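Local coordinates for phosphopantetheine attachment site family protein (Acinetobacter baumannii, PDB 4HKG) that probably serves as a free-standing peptidyl carrier protein, holding intermediates on a phosphopantetheine arm in a non-ribosomal peptide synthetase pathway, at residues A[10-15]-A[71-75]; A[17-22]-A[44-48]. All coordinates share one frame; numbering follows the deposited sequence.

In the fold
Both contacts use helix 7-22, at successive places along it. Interaction 1 packs 10-15 against the start of helix 71-82. Interaction 2 packs 17-22 against 44-48 in helix 42-56. The two contact centres lie about 12 Å apart. Interaction 1 is the more buried: its centre is about 5 Å from that of the chain, against about 8 Å for interaction 2. It also closes the larger loop, inside which interaction 2 is nested. Helix 42-56 begins just after Asp41, at the probable attachment serine of this family, so interaction 2 lies near the likely phosphopantetheine site. Together the contacts join three helices of the bundle, with Leu52 touching Ile14, Leu74 and Leu17.

Interaction 1 (A[10-15]-A[71-75]); sequences WSAIIR and INALA
Ser11 and Asn72 make the one polar link between 10-15 and 71-75. The hydroxyl OG of Ser11 donates to OD1 of Asn72 at 2.7 Å. It meets that oxygen from 33° out of the amide plane. With OG turned away from its own backbone N (chi1 -177°), the hydroxyl reaches over to the amide. ND2 of Asn72 bonds to Asp32, so both ends of this amide are engaged and its rotation is fixed.

The remaining contacts are van der Waals packing, mostly between apolar groups. The side chains of Ile14 and Ile71 run alongside each other, pointing opposite ways, and their CG2 methyls meet at 3.9 Å. The other branch of Ile14 reaches further along the second helix. Its CD1 lies 3.6 Å from the backbone N of Ala75 and 3.9 Å from CG of Leu74. The CB of Ala75 sits 3.5 Å from the backbone N of Ser11, and also meets CB of Trp10. This small side chain lets the CA atoms of Ser11 and Ala75 come within 5.0 Å. Arg15 crosses Ile71 at about a right angle, with its CB and CG on the CD1 methyl. Its guanidinium leads away to weak bonds with the carbonyls of Pro26 and Ile29.

The helix axes are 8.5 Å apart at 127°. This is the packing of the first and last helices in the carrier-protein helical bundle.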
loop_
_atom_site.group_PDB
_atom_site.type_symbol
_atom_site.label_atom_id
_atom_site.label_comp_id
_atom_site.label_asym_id
_atom_site.label_seq_id
_atom_site.Cartn_x
_atom_site.Cartn_y
_atom_site.Cartn_z
ATOM N N TRP A 10 -6.791 -5.480 -3.560
ATOM C CA TRP A 10 -5.536 -4.754 -3.428
ATOM C C TRP A 10 -5.345 -4.177 -2.031
ATOM O O TRP A 10 -4.223 -4.112 -1.531
ATOM C CB TRP A 10 -5.407 -3.669 -4.503
ATOM C CG TRP A 10 -5.206 -4.254 -5.849
ATOM C CD1 TRP A 10 -6.049 -4.164 -6.925
ATOM C CD2 TRP A 10 -4.111 -5.072 -6.267
ATOM N NE1 TRP A 10 -5.527 -4.858 -7.989
ATOM C CE2 TRP A 10 -4.340 -5.425 -7.609
ATOM C CE3 TRP A 10 -2.951 -5.526 -5.634
ATOM C CZ2 TRP A 10 -3.453 -6.214 -8.330
ATOM C CZ3 TRP A 10 -2.074 -6.312 -6.352
ATOM C CH2 TRP A 10 -2.331 -6.650 -7.682
ATOM N N SER A 11 -6.429 -3.769 -1.394
ATOM C CA SER A 11 -6.340 -3.270 -0.033
ATOM C C SER A 11 -5.790 -4.353 0.909
ATOM O O SER A 11 -4.932 -4.071 1.749
ATOM C CB SER A 11 -7.700 -2.757 0.445
ATOM O OG SER A 11 -7.591 -2.199 1.742
ATOM N N ALA A 12 -6.261 -5.588 0.763
ATOM C CA ALA A 12 -5.766 -6.683 1.601
ATOM C C ALA A 12 -4.273 -6.940 1.346
ATOM O O ALA A 12 -3.496 -7.160 2.282
ATOM C CB ALA A 12 -6.572 -7.944 1.360
ATOM N N ILE A 13 -3.863 -6.904 0.082
ATOM C CA ILE A 13 -2.453 -7.100 -0.261
ATOM C C ILE A 13 -1.583 -5.981 0.318
ATOM O O ILE A 13 -0.557 -6.248 0.962
ATOM C CB ILE A 13 -2.268 -7.259 -1.797
ATOM C CG1 ILE A 13 -2.834 -8.613 -2.232
ATOM C CG2 ILE A 13 -0.799 -7.053 -2.209
ATOM C CD1 ILE A 13 -2.669 -8.928 -3.696
ATOM N N ILE A 14 -2.000 -4.734 0.118
ATOM C CA ILE A 14 -1.232 -3.600 0.610
ATOM C C ILE A 14 -1.154 -3.624 2.133
ATOM O O ILE A 14 -0.091 -3.394 2.704
ATOM C CB ILE A 14 -1.815 -2.272 0.097
ATOM C CG1 ILE A 14 -1.655 -2.169 -1.421
ATOM C CG2 ILE A 14 -1.110 -1.092 0.747
ATOM C CD1 ILE A 14 -2.534 -1.100 -2.055
ATOM N N ARG A 15 -2.262 -3.923 2.794
ATOM C CA ARG A 15 -2.265 -4.009 4.251
ATOM C C ARG A 15 -1.280 -5.063 4.750
ATOM O O ARG A 15 -0.581 -4.853 5.747
ATOM C CB ARG A 15 -3.682 -4.300 4.746
ATOM C CG ARG A 15 -3.893 -4.213 6.246
ATOM C CD ARG A 15 -5.362 -4.527 6.557
ATOM N NE ARG A 15 -5.793 -4.096 7.883
ATOM C CZ ARG A 15 -7.055 -4.111 8.288
ATOM N NH1 ARG A 15 -8.007 -4.523 7.459
ATOM N NH2 ARG A 15 -7.372 -3.705 9.507
ATOM N N ILE A 71 -3.825 2.999 2.926
ATOM C CA ILE A 71 -3.921 1.712 2.260
ATOM C C ILE A 71 -5.045 1.723 1.228
ATOM O O ILE A 71 -4.851 1.308 0.076
ATOM C CB ILE A 71 -4.128 0.579 3.283
ATOM C CG1 ILE A 71 -2.845 0.373 4.098
ATOM C CG2 ILE A 71 -4.563 -0.716 2.595
ATOM C CD1 ILE A 71 -3.052 -0.466 5.325
ATOM N N ASN A 72 -6.218 2.200 1.631
ATOM C CA ASN A 72 -7.367 2.205 0.737
ATOM C C ASN A 72 -7.208 3.175 -0.438
ATOM O O ASN A 72 -7.676 2.889 -1.543
ATOM C CB ASN A 72 -8.661 2.483 1.504
ATOM C CG ASN A 72 -9.255 1.236 2.119
ATOM O OD1 ASN A 72 -9.039 0.119 1.624
ATOM N ND2 ASN A 72 -10.002 1.409 3.196
ATOM N N ALA A 73 -6.555 4.314 -0.217
ATOM C CA ALA A 73 -6.344 5.268 -1.309
ATOM C C ALA A 73 -5.382 4.672 -2.338
ATOM O O ALA A 73 -5.589 4.803 -3.555
ATOM C CB ALA A 73 -5.823 6.598 -0.782
ATOM N N LEU A 74 -4.345 3.998 -1.852
ATOM C CA LEU A 74 -3.398 3.356 -2.754
ATOM C C LEU A 74 -4.056 2.194 -3.501
ATOM O O LEU A 74 -3.814 2.002 -4.693
ATOM C CB LEU A 74 -2.147 2.898 -2.005
ATOM C CG LEU A 74 -0.998 2.361 -2.866
ATOM C CD1 LEU A 74 -0.475 3.414 -3.845
ATOM C CD2 LEU A 74 0.117 1.862 -1.961
ATOM N N ALA A 75 -4.913 1.437 -2.819
ATOM C CA ALA A 75 -5.660 0.357 -3.463
ATOM C C ALA A 75 -6.541 0.886 -4.584
ATOM O O ALA A 75 -6.606 0.290 -5.667
ATOM C CB ALA A 75 -6.500 -0.392 -2.449
#

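Interaction 2 (A[17-22]-A[44-48]); sequences LVAKEM and VALSV
Leu17 opens the contact by directing its CD1 methyl at Val48. It comes within 4.1 Å of the backbone O of Val48 and a little further from its CG1. The same side chain touches Asp51 and Leu52, one turn further along helix 42-56. Val18 follows with a methyl-to-methyl contact, its CG2 lying 4.2 Å from CG2 of Val48. It also packs on Tyr38 and Leu40 of the loop that leads into helix 42-56.

Glu21 has the broadest contact in its segment. Its CB rests 3.6 Å from CG1 of Val44, and the two side chains overlap along their lengths, each pointing back at the other's helix. A bend at chi2 (-69°) turns the carboxylate toward Ser47, where CD lies 3.2 Å from OG. OE2 is 3.3 Å from that OG, but the angle is poor. OE2 lies equally near CB of Ser47. The acid thus lies against Ser47 without a hydrogen bond, at the partly exposed edge of the contact.

Met22 is less certain, having two conformers. In one of them its chain bends at chi2 and chi3, and SD comes 4.1 Å from CG2 of Val44.

The axes are 10.0 Å apart at 137°, an ordinary spacing for packed helices. Val44 and Val48, one turn apart, supply the methyls that meet helix 7-22, as expected for two long helices of the phosphopantetheine-carrier four-helix bundle.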
loop_
_atom_site.group_PDB
_atom_site.type_symbol
_atom_site.label_atom_id
_atom_site.label_comp_id
_atom_site.label_asym_id
_atom_site.label_seq_id
_atom_site.Cartn_x
_atom_site.Cartn_y
_atom_site.Cartn_z
ATOM N N LEU A 17 1.453 -6.104 3.120
ATOM C CA LEU A 17 2.792 -5.575 2.892
ATOM C C LEU A 17 3.186 -4.556 3.960
ATOM O O LEU A 17 4.302 -4.605 4.502
ATOM C CB LEU A 17 2.903 -4.916 1.516
ATOM C CG LEU A 17 2.762 -5.821 0.295
ATOM C CD1 LEU A 17 2.732 -4.969 -0.962
ATOM C CD2 LEU A 17 3.898 -6.818 0.233
ATOM N N VAL A 18 2.287 -3.626 4.254
ATOM C CA VAL A 18 2.565 -2.587 5.232
ATOM C C VAL A 18 2.784 -3.191 6.619
ATOM O O VAL A 18 3.750 -2.850 7.307
ATOM C CB VAL A 18 1.439 -1.527 5.229
ATOM C CG1 VAL A 18 1.551 -0.605 6.428
ATOM C CG2 VAL A 18 1.453 -0.741 3.916
ATOM N N ALA A 19 1.907 -4.100 7.029
ATOM C CA ALA A 19 2.014 -4.731 8.341
ATOM C C ALA A 19 3.325 -5.503 8.485
ATOM O O ALA A 19 3.973 -5.446 9.533
ATOM C CB ALA A 19 0.824 -5.640 8.590
ATOM N N LYS A 20 3.721 -6.221 7.440
ATOM C CA LYS A 20 4.970 -6.970 7.478
ATOM C C LYS A 20 6.168 -6.033 7.637
ATOM O O LYS A 20 7.097 -6.330 8.397
ATOM C CB LYS A 20 5.112 -7.841 6.227
ATOM C CG LYS A 20 4.219 -9.090 6.213
ATOM C CD LYS A 20 4.892 -10.297 6.861
ATOM C CE LYS A 20 3.995 -11.534 6.804
ATOM N NZ LYS A 20 4.778 -12.784 7.034
ATOM N N GLU A 21 6.152 -4.904 6.934
ATOM C CA GLU A 21 7.229 -3.928 7.052
ATOM C C GLU A 21 7.246 -3.254 8.425
ATOM O O GLU A 21 8.313 -2.979 8.978
ATOM C CB GLU A 21 7.110 -2.869 5.961
ATOM C CG GLU A 21 7.732 -3.285 4.651
ATOM C CD GLU A 21 9.239 -3.362 4.761
ATOM O OE1 GLU A 21 9.807 -4.470 4.862
ATOM O OE2 GLU A 21 9.877 -2.289 4.754
ATOM N N MET A 22 6.073 -2.990 8.982
ATOM C CA MET A 22 5.980 -2.291 10.260
ATOM C C MET A 22 6.120 -3.244 11.445
ATOM O O MET A 22 6.192 -2.812 12.594
ATOM C CB MET A 22 4.672 -1.499 10.349
ATOM C CG MET A 22 4.514 -0.421 9.267
ATOM S SD MET A 22 5.909 0.724 9.103
ATOM C CE MET A 22 5.832 1.566 10.685
ATOM N N VAL A 44 10.317 2.156 4.064
ATOM C CA VAL A 44 9.141 1.309 3.949
ATOM C C VAL A 44 8.356 1.627 2.677
ATOM O O VAL A 44 7.882 0.715 1.987
ATOM C CB VAL A 44 8.248 1.389 5.207
ATOM C CG1 VAL A 44 6.959 0.616 4.997
ATOM C CG2 VAL A 44 8.992 0.846 6.410
ATOM N N ALA A 45 8.197 2.904 2.349
ATOM C CA ALA A 45 7.481 3.257 1.128
ATOM C C ALA A 45 8.163 2.656 -0.104
ATOM O O ALA A 45 7.488 2.164 -1.016
ATOM C CB ALA A 45 7.345 4.769 0.987
ATOM N N LEU A 46 9.488 2.694 -0.135
ATOM C CA LEU A 46 10.237 2.074 -1.220
ATOM C C LEU A 46 10.041 0.547 -1.255
ATOM O O LEU A 46 9.860 -0.051 -2.330
ATOM C CB LEU A 46 11.716 2.440 -1.100
ATOM C CG LEU A 46 12.660 1.756 -2.087
ATOM C CD1 LEU A 46 12.271 2.099 -3.522
ATOM C CD2 LEU A 46 14.110 2.138 -1.807
ATOM N N SER A 47 10.068 -0.085 -0.087
ATOM C CA SER A 47 9.812 -1.525 0.008
ATOM C C SER A 47 8.429 -1.891 -0.525
ATOM O O SER A 47 8.287 -2.804 -1.347
ATOM C CB SER A 47 9.948 -1.990 1.462
ATOM O OG SER A 47 9.488 -3.329 1.620
ATOM N N VAL A 48 7.409 -1.196 -0.044
ATOM C CA VAL A 48 6.036 -1.493 -0.421
ATOM C C VAL A 48 5.778 -1.243 -1.904
ATOM O O VAL A 48 5.206 -2.093 -2.592
ATOM C CB VAL A 48 5.039 -0.695 0.455
ATOM C CG1 VAL A 48 3.611 -0.842 -0.064
ATOM C CG2 VAL A 48 5.138 -1.143 1.910
#